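Local structure of putative mandelate racemase (Salmonella typhimurium, 2O56) at residues Ile219-Ala224 against Tyr246-Met251; Ser230-Gly235 against Asp263-Pro268; Val173-Met178 against Asp203-Ile208; Gln257-Ala262 against Leu285-Leu290. The protein belongs to the mandelate racemase branch of the enolase superfamily, binds magnesium, and is probably a hydro-lyase, though its substrate is not established. One frame throughout, in Å; residues are numbered along the deposited sequence.

Contact 1: residues Ile219-Ala224 against Tyr246-Met251. With MG (magnesium ion), chain I.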
loop_
_atom_site.group_PDB
_atom_site.type_symbol
_atom_site.label_atom_id
_atom_site.label_comp_id
_atom_site.label_asym_id
_atom_site.label_seq_id
_atom_site.Cartn_x
_atom_site.Cartn_y
_atom_site.Cartn_z
ATOM N N ILE A 219 -6.678 32.988 8.935
ATOM C CA ILE A 219 -6.121 31.707 9.373
ATOM C C ILE A 219 -6.825 31.298 10.663
ATOM O O ILE A 219 -6.936 32.098 11.593
ATOM C CB ILE A 219 -4.583 31.818 9.598
ATOM C CG1 ILE A 219 -3.899 32.248 8.303
ATOM C CG2 ILE A 219 -3.983 30.486 10.135
ATOM C CD1 ILE A 219 -2.552 32.918 8.512
ATOM N N ALA A 220 -7.319 30.059 10.707
ATOM C CA ALA A 220 -7.921 29.514 11.910
ATOM C C ALA A 220 -6.893 28.684 12.658
ATOM O O ALA A 220 -6.379 27.708 12.116
ATOM C CB ALA A 220 -9.104 28.647 11.526
ATOM N N GLU A 221 -6.604 29.091 13.892
ATOM C CA GLU A 221 -5.572 28.485 14.719
ATOM C C GLU A 221 -6.265 27.653 15.790
ATOM O O GLU A 221 -7.264 28.082 16.358
ATOM C CB GLU A 221 -4.714 29.603 15.322
ATOM C CG GLU A 221 -4.105 29.348 16.653
ATOM C CD GLU A 221 -2.775 28.618 16.547
ATOM O OE1 GLU A 221 -1.718 29.284 16.587
ATOM O OE2 GLU A 221 -2.785 27.376 16.414
ATOM N N MET A 222 -5.761 26.443 16.034
ATOM C CA MET A 222 -6.414 25.515 16.956
ATOM C C MET A 222 -5.517 25.133 18.129
ATOM O O MET A 222 -5.998 24.567 19.107
ATOM C CB MET A 222 -6.831 24.227 16.239
ATOM C CG MET A 222 -7.834 24.394 15.137
ATOM S SD MET A 222 -9.317 25.313 15.597
ATOM C CE MET A 222 -10.275 24.056 16.421
ATOM N N HIS A 223 -4.218 25.398 17.992
ATOM C CA HIS A 223 -3.218 25.193 19.048
ATOM C C HIS A 223 -3.021 23.723 19.443
ATOM O O HIS A 223 -2.364 23.455 20.452
ATOM C CB HIS A 223 -3.581 25.978 20.318
ATOM C CG HIS A 223 -3.313 27.450 20.245
ATOM N ND1 HIS A 223 -4.328 28.387 20.142
ATOM C CD2 HIS A 223 -2.156 28.150 20.289
ATOM C CE1 HIS A 223 -3.802 29.596 20.114
ATOM N NE2 HIS A 223 -2.488 29.482 20.201
ATOM N N ALA A 224 -3.600 22.796 18.667
ATOM C CA ALA A 224 -3.709 21.378 19.033
ATOM C C ALA A 224 -4.390 21.146 20.376
ATOM O O ALA A 224 -4.033 20.209 21.112
ATOM C CB ALA A 224 -2.327 20.678 18.967
ATOM N N TYR A 246 -5.572 26.182 8.070
ATOM C CA TYR A 246 -6.139 25.687 9.313
ATOM C C TYR A 246 -4.952 25.141 10.107
ATOM O O TYR A 246 -4.364 24.158 9.691
ATOM C CB TYR A 246 -7.077 24.527 8.962
ATOM C CG TYR A 246 -7.976 24.004 10.075
ATOM C CD1 TYR A 246 -8.401 24.829 11.114
ATOM C CD2 TYR A 246 -8.418 22.671 10.064
ATOM C CE1 TYR A 246 -9.237 24.348 12.113
ATOM C CE2 TYR A 246 -9.264 22.176 11.067
ATOM C CZ TYR A 246 -9.665 23.017 12.084
ATOM O OH TYR A 246 -10.482 22.540 13.071
ATOM N N GLU A 247 -4.599 25.780 11.225
ATOM C CA GLU A 247 -3.281 25.613 11.851
ATOM C C GLU A 247 -3.321 24.684 13.068
ATOM O O GLU A 247 -4.158 24.833 13.963
ATOM C CB GLU A 247 -2.678 26.983 12.259
ATOM C CG GLU A 247 -1.405 26.851 13.060
ATOM C CD GLU A 247 -0.700 28.162 13.323
ATOM O OE1 GLU A 247 -0.869 29.133 12.549
ATOM O OE2 GLU A 247 0.036 28.220 14.324
ATOM N N GLU A 248 -2.405 23.721 13.095
ATOM C CA GLU A 248 -2.328 22.751 14.181
ATOM C C GLU A 248 -3.664 22.169 14.651
ATOM O O GLU A 248 -3.969 22.223 15.846
ATOM C CB GLU A 248 -1.599 23.382 15.383
ATOM C CG GLU A 248 -0.096 23.541 15.178
ATOM C CD GLU A 248 0.663 23.537 16.479
ATOM O OE1 GLU A 248 0.439 24.462 17.274
ATOM O OE2 GLU A 248 1.480 22.614 16.710
ATOM N N PRO A 249 -4.458 21.581 13.731
ATOM C CA PRO A 249 -5.731 21.024 14.190
ATOM C C PRO A 249 -5.511 19.889 15.215
ATOM O O PRO A 249 -6.353 19.628 16.071
ATOM C CB PRO A 249 -6.340 20.469 12.900
ATOM C CG PRO A 249 -5.168 20.219 11.990
ATOM C CD PRO A 249 -4.232 21.325 12.293
ATOM N N VAL A 250 -4.361 19.232 15.151
ATOM C CA VAL A 250 -4.125 18.086 16.015
ATOM C C VAL A 250 -2.592 18.042 16.263
ATOM O O VAL A 250 -1.819 18.596 15.483
ATOM C CB VAL A 250 -4.661 16.781 15.336
ATOM C CG1 VAL A 250 -3.868 16.448 14.038
ATOM C CG2 VAL A 250 -4.599 15.608 16.284
ATOM N N MET A 251 -2.160 17.447 17.371
ATOM C CA MET A 251 -0.724 17.315 17.658
ATOM C C MET A 251 -0.045 16.382 16.639
ATOM O O MET A 251 -0.735 15.590 16.009
ATOM C CB MET A 251 -0.534 16.801 19.090
ATOM C CG MET A 251 -0.966 15.374 19.318
ATOM S SD MET A 251 -0.818 14.894 21.060
ATOM C CE MET A 251 -1.509 13.240 21.008
HETATM MG MG MG I . 0.480 28.495 16.464
HETATM O O HOH W 1 1.576 30.418 16.652
HETATM O O HOH W 2 -0.693 26.482 17.070
#
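Glu221 and Glu247 meet on neighbouring parallel strands, at the ends that carry the magnesium site of the beta/alpha barrel. The strands belong to the beta-alpha-beta unit 217-221, 228-238, 246-247. Glu247 N donates to Ala220 O at 2.8 Å, almost straight. Met222 N continues the ladder to Glu247 O. Ala224 N reaches Glu248 O at 2.9 Å.

The two carboxylates cross with their planes 60° apart. Glu221 is bent at its second torsion, which turns OE1 to the metal at 2.3 Å. Glu247 extends beyond CG and brings OE2 to magnesium at 2.2 Å, while its OE1 forms a salt bridge with Lys172. Glu273 and two waters are the other ligands. Glu248 does not bind the metal here; its OE1 salt-bridges Arg274. Within its segment, His223 N donates to Glu221 OE2 from above the carboxylate plane.

The other face of the sheet carries Ala220 and Tyr246. Met222 CG comes within 3.3 Å of Tyr246 CE1, and its sulfur makes an oblique Met-aromatic contact with the ring. Tyr246 OH bonds to Ala231 O of helix 228-238.

Glu221 OE1 and Glu247 OE2 are 3.1 Å apart. The magnesium between them probably offsets the repulsion of two carboxylates so close.

Contact 2: residues Ser230-Gly235 against Asp263-Pro268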
loop_
_atom_site.group_PDB
_atom_site.type_symbol
_atom_site.label_atom_id
_atom_site.label_comp_id
_atom_site.label_asym_id
_atom_site.label_seq_id
_atom_site.Cartn_x
_atom_site.Cartn_y
_atom_site.Cartn_z
ATOM N N SER A 230 -12.717 16.418 16.942
ATOM C CA SER A 230 -13.150 17.806 17.075
ATOM C C SER A 230 -12.532 18.757 16.055
ATOM O O SER A 230 -13.169 19.727 15.657
ATOM C CB SER A 230 -12.873 18.321 18.488
ATOM O OG SER A 230 -11.538 18.042 18.886
ATOM N N ALA A 231 -11.287 18.511 15.642
ATOM C CA ALA A 231 -10.673 19.322 14.580
ATOM C C ALA A 231 -11.470 19.174 13.286
ATOM O O ALA A 231 -11.700 20.154 12.561
ATOM C CB ALA A 231 -9.195 18.902 14.343
ATOM N N ILE A 232 -11.891 17.947 12.995
ATOM C CA ILE A 232 -12.755 17.693 11.836
ATOM C C ILE A 232 -14.132 18.346 11.970
ATOM O O ILE A 232 -14.628 18.935 11.022
ATOM C CB ILE A 232 -12.879 16.191 11.507
ATOM C CG1 ILE A 232 -11.538 15.668 10.950
ATOM C CG2 ILE A 232 -14.022 15.934 10.497
ATOM C CD1 ILE A 232 -11.407 14.144 11.016
ATOM N N GLN A 233 -14.730 18.250 13.154
ATOM C CA GLN A 233 -16.060 18.835 13.401
ATOM C C GLN A 233 -16.008 20.347 13.141
ATOM O O GLN A 233 -16.812 20.891 12.385
ATOM C CB GLN A 233 -16.462 18.558 14.854
ATOM C CG GLN A 233 -17.967 18.634 15.105
ATOM C CD GLN A 233 -18.330 18.378 16.560
ATOM O OE1 GLN A 233 -17.655 17.629 17.265
ATOM N NE2 GLN A 233 -19.398 19.023 17.018
ATOM N N PHE A 234 -15.016 21.003 13.738
ATOM C CA PHE A 234 -14.830 22.434 13.576
ATOM C C PHE A 234 -14.455 22.857 12.163
ATOM O O PHE A 234 -15.020 23.813 11.623
ATOM C CB PHE A 234 -13.823 22.985 14.584
ATOM C CG PHE A 234 -13.797 24.480 14.619
ATOM C CD1 PHE A 234 -14.939 25.194 14.997
ATOM C CD2 PHE A 234 -12.660 25.179 14.233
ATOM C CE1 PHE A 234 -14.935 26.574 15.011
ATOM C CE2 PHE A 234 -12.649 26.566 14.250
ATOM C CZ PHE A 234 -13.796 27.262 14.643
ATOM N N GLY A 235 -13.514 22.146 11.547
ATOM C CA GLY A 235 -13.071 22.531 10.193
ATOM C C GLY A 235 -14.198 22.518 9.176
ATOM O O GLY A 235 -14.296 23.417 8.324
ATOM N N ASP A 263 -8.017 14.707 5.076
ATOM C CA ASP A 263 -8.987 13.950 4.275
ATOM C C ASP A 263 -10.421 14.471 4.436
ATOM O O ASP A 263 -11.194 14.469 3.482
ATOM C CB ASP A 263 -8.959 12.472 4.673
ATOM C CG ASP A 263 -7.694 11.755 4.200
ATOM O OD1 ASP A 263 -6.941 12.343 3.398
ATOM O OD2 ASP A 263 -7.468 10.598 4.622
ATOM N N LYS A 264 -10.765 14.896 5.649
ATOM C CA LYS A 264 -12.164 15.163 6.018
ATOM C C LYS A 264 -12.483 16.652 6.021
ATOM O O LYS A 264 -13.655 17.050 6.058
ATOM C CB LYS A 264 -12.477 14.549 7.388
ATOM C CG LYS A 264 -12.197 13.016 7.514
ATOM C CD LYS A 264 -12.785 12.230 6.321
ATOM C CE LYS A 264 -12.869 10.720 6.604
ATOM N NZ LYS A 264 -13.804 10.054 5.636
ATOM N N VAL A 265 -11.442 17.481 6.012
ATOM C CA VAL A 265 -11.618 18.948 6.044
ATOM C C VAL A 265 -11.047 19.525 4.758
ATOM O O VAL A 265 -9.906 19.246 4.410
ATOM C CB VAL A 265 -10.925 19.582 7.283
ATOM C CG1 VAL A 265 -10.982 21.122 7.230
ATOM C CG2 VAL A 265 -11.537 19.064 8.576
ATOM N N ASN A 266 -11.848 20.308 4.041
ATOM C CA ASN A 266 -11.411 20.910 2.767
ATOM C C ASN A 266 -10.866 22.325 2.952
ATOM O O ASN A 266 -11.309 23.256 2.300
ATOM C CB ASN A 266 -12.586 20.952 1.768
ATOM C CG ASN A 266 -13.116 19.571 1.428
ATOM O OD1 ASN A 266 -12.376 18.593 1.404
ATOM N ND2 ASN A 266 -14.408 19.488 1.169
ATOM N N ILE A 267 -9.931 22.474 3.878
ATOM C CA ILE A 267 -9.113 23.687 4.047
ATOM C C ILE A 267 -7.665 23.162 4.056
ATOM O O ILE A 267 -7.434 22.128 4.661
ATOM C CB ILE A 267 -9.365 24.266 5.449
ATOM C CG1 ILE A 267 -10.864 24.578 5.645
ATOM C CG2 ILE A 267 -8.525 25.521 5.695
ATOM C CD1 ILE A 267 -11.233 24.855 7.082
ATOM N N PRO A 268 -6.708 23.877 3.427
ATOM C CA PRO A 268 -5.273 23.551 3.585
ATOM C C PRO A 268 -4.768 23.552 5.042
ATOM O O PRO A 268 -5.018 24.498 5.792
ATOM C CB PRO A 268 -4.570 24.666 2.791
ATOM C CG PRO A 268 -5.582 25.172 1.809
ATOM C CD PRO A 268 -6.908 25.052 2.539
#
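Ile232 and Val265 pack where helix 228-238 meets the end of helix 255-264. These are consecutive outer helices of the beta/alpha barrel. The contact is apolar and lies away from the metal, with the side chain of Ala231 about 14 Å from the magnesium.

The CB of Val265 is directed at helix 228-238. Val265 is the first residue after helix 255-264 to leave helical geometry. Its CG1 is anti to the backbone N (chi1 174°) and heads for Gly235. Val265 CG1 meets Gly235 CA at 3.9 Å and the carbonyl carbon of Gly235 at about the same range. The CG2 branch goes to the preceding turn. Val265 CG2 lies 3.7 Å from Ile232 CA and also touches Ile232 O. The two methyls therefore rest on backbone one turn apart. Gly235 has no side chain, so Val265 can come this close to the helix.

Ile232 answers from its own side. Ile232 CG1 packs on Val265 CG2 at 4.1 Å, and Ile232 CG2 on Lys264 CB at 3.7 Å. The tip, CD1, lies against Lys264 CB and CG. Lys264 thus contributes the first part of its chain here. The chain bends at chi2 and its amine turns off to a weak hydrogen bond, NZ to Ala262 O of a neighbouring subunit.

Phe234 and Val265 both pack on Tyr246 of the strand that follows helix 228-238. At the far end of the contact, Ile267 CD1 touches Gly235 O at 3.6 Å.

Contact 3: residues Val173-Met178 against Asp203-Ile208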
loop_
_atom_site.group_PDB
_atom_site.type_symbol
_atom_site.label_atom_id
_atom_site.label_comp_id
_atom_site.label_asym_id
_atom_site.label_seq_id
_atom_site.Cartn_x
_atom_site.Cartn_y
_atom_site.Cartn_z
ATOM N N VAL A 173 -6.550 33.716 14.199
ATOM C CA VAL A 173 -7.354 33.751 15.399
ATOM C C VAL A 173 -7.745 32.347 15.819
ATOM O O VAL A 173 -8.122 31.516 14.981
ATOM C CB VAL A 173 -8.619 34.625 15.164
ATOM C CG1 VAL A 173 -9.493 34.047 14.048
ATOM C CG2 VAL A 173 -9.380 34.825 16.455
ATOM N N ASP A 174 -7.633 32.076 17.117
ATOM C CA ASP A 174 -8.240 30.899 17.729
ATOM C C ASP A 174 -9.565 31.326 18.345
ATOM O O ASP A 174 -9.580 31.942 19.408
ATOM C CB ASP A 174 -7.296 30.343 18.815
ATOM C CG ASP A 174 -7.789 29.039 19.441
ATOM O OD1 ASP A 174 -8.999 28.719 19.369
ATOM O OD2 ASP A 174 -6.938 28.328 20.032
ATOM N N THR A 175 -10.671 30.978 17.685
ATOM C CA THR A 175 -11.998 31.383 18.141
ATOM C C THR A 175 -12.668 30.370 19.073
ATOM O O THR A 175 -13.783 30.616 19.530
ATOM C CB THR A 175 -12.942 31.632 16.985
ATOM O OG1 THR A 175 -13.108 30.421 16.237
ATOM C CG2 THR A 175 -12.438 32.758 16.092
ATOM N N VAL A 176 -12.001 29.242 19.354
ATOM C CA VAL A 176 -12.633 28.153 20.117
ATOM C C VAL A 176 -12.229 28.112 21.598
ATOM O O VAL A 176 -13.055 27.800 22.465
ATOM C CB VAL A 176 -12.434 26.770 19.420
ATOM C CG1 VAL A 176 -12.921 25.627 20.286
ATOM C CG2 VAL A 176 -13.199 26.738 18.126
ATOM N N ALA A 177 -10.968 28.443 21.885
ATOM C CA ALA A 177 -10.347 28.115 23.178
ATOM C C ALA A 177 -10.647 29.134 24.297
ATOM O O ALA A 177 -10.302 28.918 25.460
ATOM C CB ALA A 177 -8.843 27.931 23.008
ATOM N N MET A 178 -11.289 30.244 23.948
ATOM C CA MET A 178 -11.842 31.147 24.958
ATOM C C MET A 178 -13.305 30.771 25.153
ATOM O O MET A 178 -14.064 30.740 24.180
ATOM C CB MET A 178 -11.757 32.607 24.486
ATOM C CG MET A 178 -11.935 33.663 25.601
ATOM S SD MET A 178 -10.428 33.927 26.562
ATOM C CE MET A 178 -9.325 34.644 25.344
ATOM N N ASP A 203 -19.358 31.352 15.227
ATOM C CA ASP A 203 -20.006 32.680 15.221
ATOM C C ASP A 203 -18.974 33.802 15.321
ATOM O O ASP A 203 -19.081 34.809 14.626
ATOM C CB ASP A 203 -20.999 32.816 16.377
ATOM C CG ASP A 203 -22.255 31.994 16.175
ATOM O OD1 ASP A 203 -22.581 31.613 15.021
ATOM O OD2 ASP A 203 -22.912 31.715 17.189
ATOM N N ARG A 204 -17.970 33.624 16.175
ATOM C CA ARG A 204 -16.846 34.560 16.213
ATOM C C ARG A 204 -16.152 34.647 14.847
ATOM O O ARG A 204 -15.886 35.735 14.331
ATOM C CB ARG A 204 -15.833 34.168 17.294
ATOM C CG ARG A 204 -16.310 34.374 18.720
ATOM C CD ARG A 204 -15.595 33.429 19.641
ATOM N NE ARG A 204 -15.759 33.768 21.052
ATOM C CZ ARG A 204 -15.288 33.039 22.058
ATOM N NH1 ARG A 204 -14.632 31.910 21.817
ATOM N NH2 ARG A 204 -15.480 33.433 23.310
ATOM N N MET A 205 -15.892 33.492 14.248
ATOM C CA MET A 205 -15.170 33.446 12.982
ATOM C C MET A 205 -15.993 34.057 11.837
ATOM O O MET A 205 -15.448 34.751 10.971
ATOM C CB MET A 205 -14.745 32.010 12.667
ATOM C CG MET A 205 -13.756 31.898 11.530
ATOM S SD MET A 205 -12.069 32.077 12.072
ATOM C CE MET A 205 -11.869 30.589 13.056
ATOM N N ALA A 206 -17.305 33.825 11.847
ATOM C CA ALA A 206 -18.165 34.332 10.777
ATOM C C ALA A 206 -18.354 35.845 10.916
ATOM O O ALA A 206 -18.509 36.558 9.915
ATOM C CB ALA A 206 -19.526 33.611 10.799
ATOM N N ALA A 207 -18.336 36.322 12.162
ATOM C CA ALA A 207 -18.308 37.760 12.483
ATOM C C ALA A 207 -17.085 38.461 11.889
ATOM O O ALA A 207 -17.194 39.522 11.282
ATOM C CB ALA A 207 -18.347 37.958 14.008
ATOM N N ILE A 208 -15.914 37.861 12.054
ATOM C CA ILE A 208 -14.707 38.387 11.407
ATOM C C ILE A 208 -14.865 38.464 9.884
ATOM O O ILE A 208 -14.650 39.528 9.299
ATOM C CB ILE A 208 -13.428 37.589 11.790
ATOM C CG1 ILE A 208 -13.176 37.691 13.289
ATOM C CG2 ILE A 208 -12.226 38.120 11.009
ATOM C CD1 ILE A 208 -12.118 36.718 13.809
#
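Arg204 and Thr175 run past each other in opposite directions. Arg204 CB and Thr175 CB are 3.9 Å apart, and the arginine then extends from CG to NE along the loop. Its flat guanidinium ends with two backbone carbonyl oxygens at the edge. Arg204 NH1 donates to Thr175 O at 2.8 Å and to Met178 O at 2.7 Å. Both oxygens lie within a few degrees of the guanidinium plane. Seen from the acceptors the fit is less regular, for NH1 stands 47° out of the carbonyl plane of Thr175. NH2 adds a weak bond to Met178 O. NE bonds to Thr151 O and NH2 also to Asp179 O, so the group is fixed from several sides.

The loop 173-178 follows strand 170-173 of the beta/alpha barrel, and helix 195-212 is the outer helix that comes next. Asp174 shapes the loop with an Asx turn. Its OD1 accepts from Val176 N and also from Ala177 N, while OD2 bonds to His223.

Met205 crosses Thr175 at about a right angle. Bends at chi2 and chi3 carry Met205 CE to 3.4 Å from Thr175 OG1, and CE also touches the methyl CG2. The hydroxyl has its polar partner in Gly201 O, one turn earlier on the helix. Val173 and Ile208 come tip to tip, Val173 CG1 to Ile208 CD1 at 3.8 Å. Val173 CG1 also lies 3.8 Å from Met205 SD, the two side chains sliding past in opposite directions.

Contact 4: residues Gln257-Ala262 against Leu285-Leu290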
loop_
_atom_site.group_PDB
_atom_site.type_symbol
_atom_site.label_atom_id
_atom_site.label_comp_id
_atom_site.label_asym_id
_atom_site.label_seq_id
_atom_site.Cartn_x
_atom_site.Cartn_y
_atom_site.Cartn_z
ATOM N N GLN A 257 -2.989 11.088 12.074
ATOM C CA GLN A 257 -4.109 11.889 12.556
ATOM C C GLN A 257 -4.220 13.192 11.759
ATOM O O GLN A 257 -5.316 13.591 11.371
ATOM C CB GLN A 257 -3.988 12.187 14.057
ATOM C CG GLN A 257 -3.802 10.969 14.958
ATOM C CD GLN A 257 -4.723 9.815 14.644
ATOM O OE1 GLN A 257 -4.284 8.672 14.530
ATOM N NE2 GLN A 257 -6.003 10.098 14.519
ATOM N N MET A 258 -3.083 13.841 11.505
ATOM C CA MET A 258 -3.046 14.996 10.585
ATOM C C MET A 258 -3.604 14.677 9.196
ATOM O O MET A 258 -4.348 15.476 8.602
ATOM C CB MET A 258 -1.620 15.556 10.468
ATOM C CG MET A 258 -1.539 16.996 9.907
ATOM S SD MET A 258 -1.996 18.290 11.087
ATOM C CE MET A 258 -0.696 18.118 12.311
ATOM N N LYS A 259 -3.207 13.520 8.666
ATOM C CA LYS A 259 -3.754 13.015 7.409
ATOM C C LYS A 259 -5.269 12.807 7.475
ATOM O O LYS A 259 -5.987 13.161 6.531
ATOM C CB LYS A 259 -3.022 11.747 6.981
ATOM C CG LYS A 259 -3.325 11.224 5.574
ATOM C CD LYS A 259 -3.356 12.290 4.516
ATOM C CE LYS A 259 -3.708 11.694 3.152
ATOM N NZ LYS A 259 -2.909 10.477 2.837
ATOM N N GLN A 260 -5.762 12.272 8.588
ATOM C CA GLN A 260 -7.205 12.089 8.741
ATOM C C GLN A 260 -7.950 13.442 8.698
ATOM O O GLN A 260 -8.982 13.540 8.056
ATOM C CB GLN A 260 -7.521 11.284 10.009
ATOM C CG GLN A 260 -9.005 11.049 10.308
ATOM C CD GLN A 260 -9.685 10.012 9.423
ATOM O OE1 GLN A 260 -9.073 9.408 8.546
ATOM N NE2 GLN A 260 -10.979 9.809 9.662
ATOM N N VAL A 261 -7.403 14.477 9.340
ATOM C CA VAL A 261 -8.003 15.817 9.284
ATOM C C VAL A 261 -7.991 16.346 7.838
ATOM O O VAL A 261 -9.013 16.793 7.342
ATOM C CB VAL A 261 -7.339 16.824 10.295
ATOM C CG1 VAL A 261 -8.043 18.223 10.255
ATOM C CG2 VAL A 261 -7.437 16.284 11.714
ATOM N N ALA A 262 -6.856 16.199 7.152
ATOM C CA ALA A 262 -6.701 16.630 5.754
ATOM C C ALA A 262 -7.745 15.987 4.842
ATOM O O ALA A 262 -8.320 16.655 3.975
ATOM C CB ALA A 262 -5.296 16.338 5.250
ATOM N N LEU A 285 5.303 15.107 4.915
ATOM C CA LEU A 285 5.542 15.351 3.490
ATOM C C LEU A 285 5.114 14.128 2.702
ATOM O O LEU A 285 4.443 14.246 1.683
ATOM C CB LEU A 285 7.012 15.680 3.222
ATOM C CG LEU A 285 7.558 16.925 3.923
ATOM C CD1 LEU A 285 9.040 17.017 3.649
ATOM C CD2 LEU A 285 6.882 18.148 3.424
ATOM N N GLU A 286 5.484 12.955 3.203
ATOM C CA GLU A 286 5.137 11.697 2.554
ATOM C C GLU A 286 3.653 11.373 2.588
ATOM O O GLU A 286 3.139 10.786 1.650
ATOM C CB GLU A 286 5.979 10.548 3.118
ATOM C CG GLU A 286 7.442 10.651 2.676
ATOM C CD GLU A 286 8.294 9.491 3.147
ATOM O OE1 GLU A 286 7.741 8.445 3.551
ATOM O OE2 GLU A 286 9.530 9.632 3.125
ATOM N N ASN A 287 2.960 11.775 3.647
ATOM C CA ASN A 287 1.549 11.455 3.766
ATOM C C ASN A 287 0.621 12.528 3.181
ATOM O O ASN A 287 -0.584 12.341 3.126
ATOM C CB ASN A 287 1.159 10.993 5.198
ATOM C CG ASN A 287 0.952 12.148 6.211
ATOM O OD1 ASN A 287 1.063 13.319 5.893
ATOM N ND2 ASN A 287 0.634 11.781 7.450
ATOM N N GLY A 288 1.197 13.643 2.747
ATOM C CA GLY A 288 0.435 14.694 2.035
ATOM C C GLY A 288 -0.535 15.470 2.902
ATOM O O GLY A 288 -1.449 16.130 2.384
ATOM N N SER A 289 -0.334 15.448 4.219
ATOM C CA SER A 289 -1.314 16.104 5.136
ATOM C C SER A 289 -1.220 17.630 5.222
ATOM O O SER A 289 -2.236 18.318 5.398
ATOM C CB SER A 289 -1.238 15.512 6.545
ATOM O OG SER A 289 0.081 15.577 7.071
ATOM N N LEU A 290 -0.005 18.166 5.110
ATOM C CA LEU A 290 0.226 19.604 5.328
ATOM C C LEU A 290 0.312 20.312 3.994
ATOM O O LEU A 290 0.870 19.769 3.056
ATOM C CB LEU A 290 1.509 19.839 6.156
ATOM C CG LEU A 290 1.519 19.240 7.576
ATOM C CD1 LEU A 290 2.781 19.645 8.299
ATOM C CD2 LEU A 290 0.273 19.741 8.322
#
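The flat amide of Asn287 turns its nitrogen to Lys259, with ND2 3.7 Å from Lys259 CB. The oxygen serves its own loop. Asn287 OD1 accepts from Ser289 OG at 2.7 Å and from Ser289 N at 3.0 Å. The backbone nitrogen comes from above the carbonyl plane, 36° out of it, while the hydroxyl lies nearer that plane. Two bonds therefore hold the amide oxygen, and ND2 has a weak bond to Pro255 O.

Lys259 bends at chi2 and chi4 and wraps round the carbonyl of Asn287. Lys259 NZ donates to Asn287 O at 3.0 Å, and CD and CE lie close to the same oxygen.

Ser289 presses against the helix. Ser289 CB is 3.5 Å from Lys259 N, and its OG lies against Met258 CG. Ala262 CB covers Ser289 O one turn further on. Met258 crosses Leu290 at about a right angle, Met258 CG to Leu290 CD2 at 3.7 Å. Both also touch Ala271 of strand 269-271.

Asn287 to Ser289 form an Asx turn where the chain leaves helix 277-286, with Gly288 at positive phi. The turn joins that helix to strand 292-293 and packs on helix 255-264, as adjoining units do in a beta/alpha barrel.

In the fold
From the N terminus, contact 3 comes first. It closes the excursion from strand 170-173 to helix 195-212, and finishes before contact 1 opens. Contact 1 spans one beta-alpha-beta unit, from strand 217-221 to strand 246-247. Contact 2 starts on the helix inside that unit and ends beyond it, so contacts 1 and 2 cross. Contact 4 begins after contact 1 has closed and crosses contact 2, with which it shares helix 255-264. Contacts 1 and 3 join through the backbone pair Glu221 and Val173, contacts 1 and 2 through Tyr246 and Pro268. Contacts 3 and 4 do not touch. Together the four tie consecutive units of the barrel side by side.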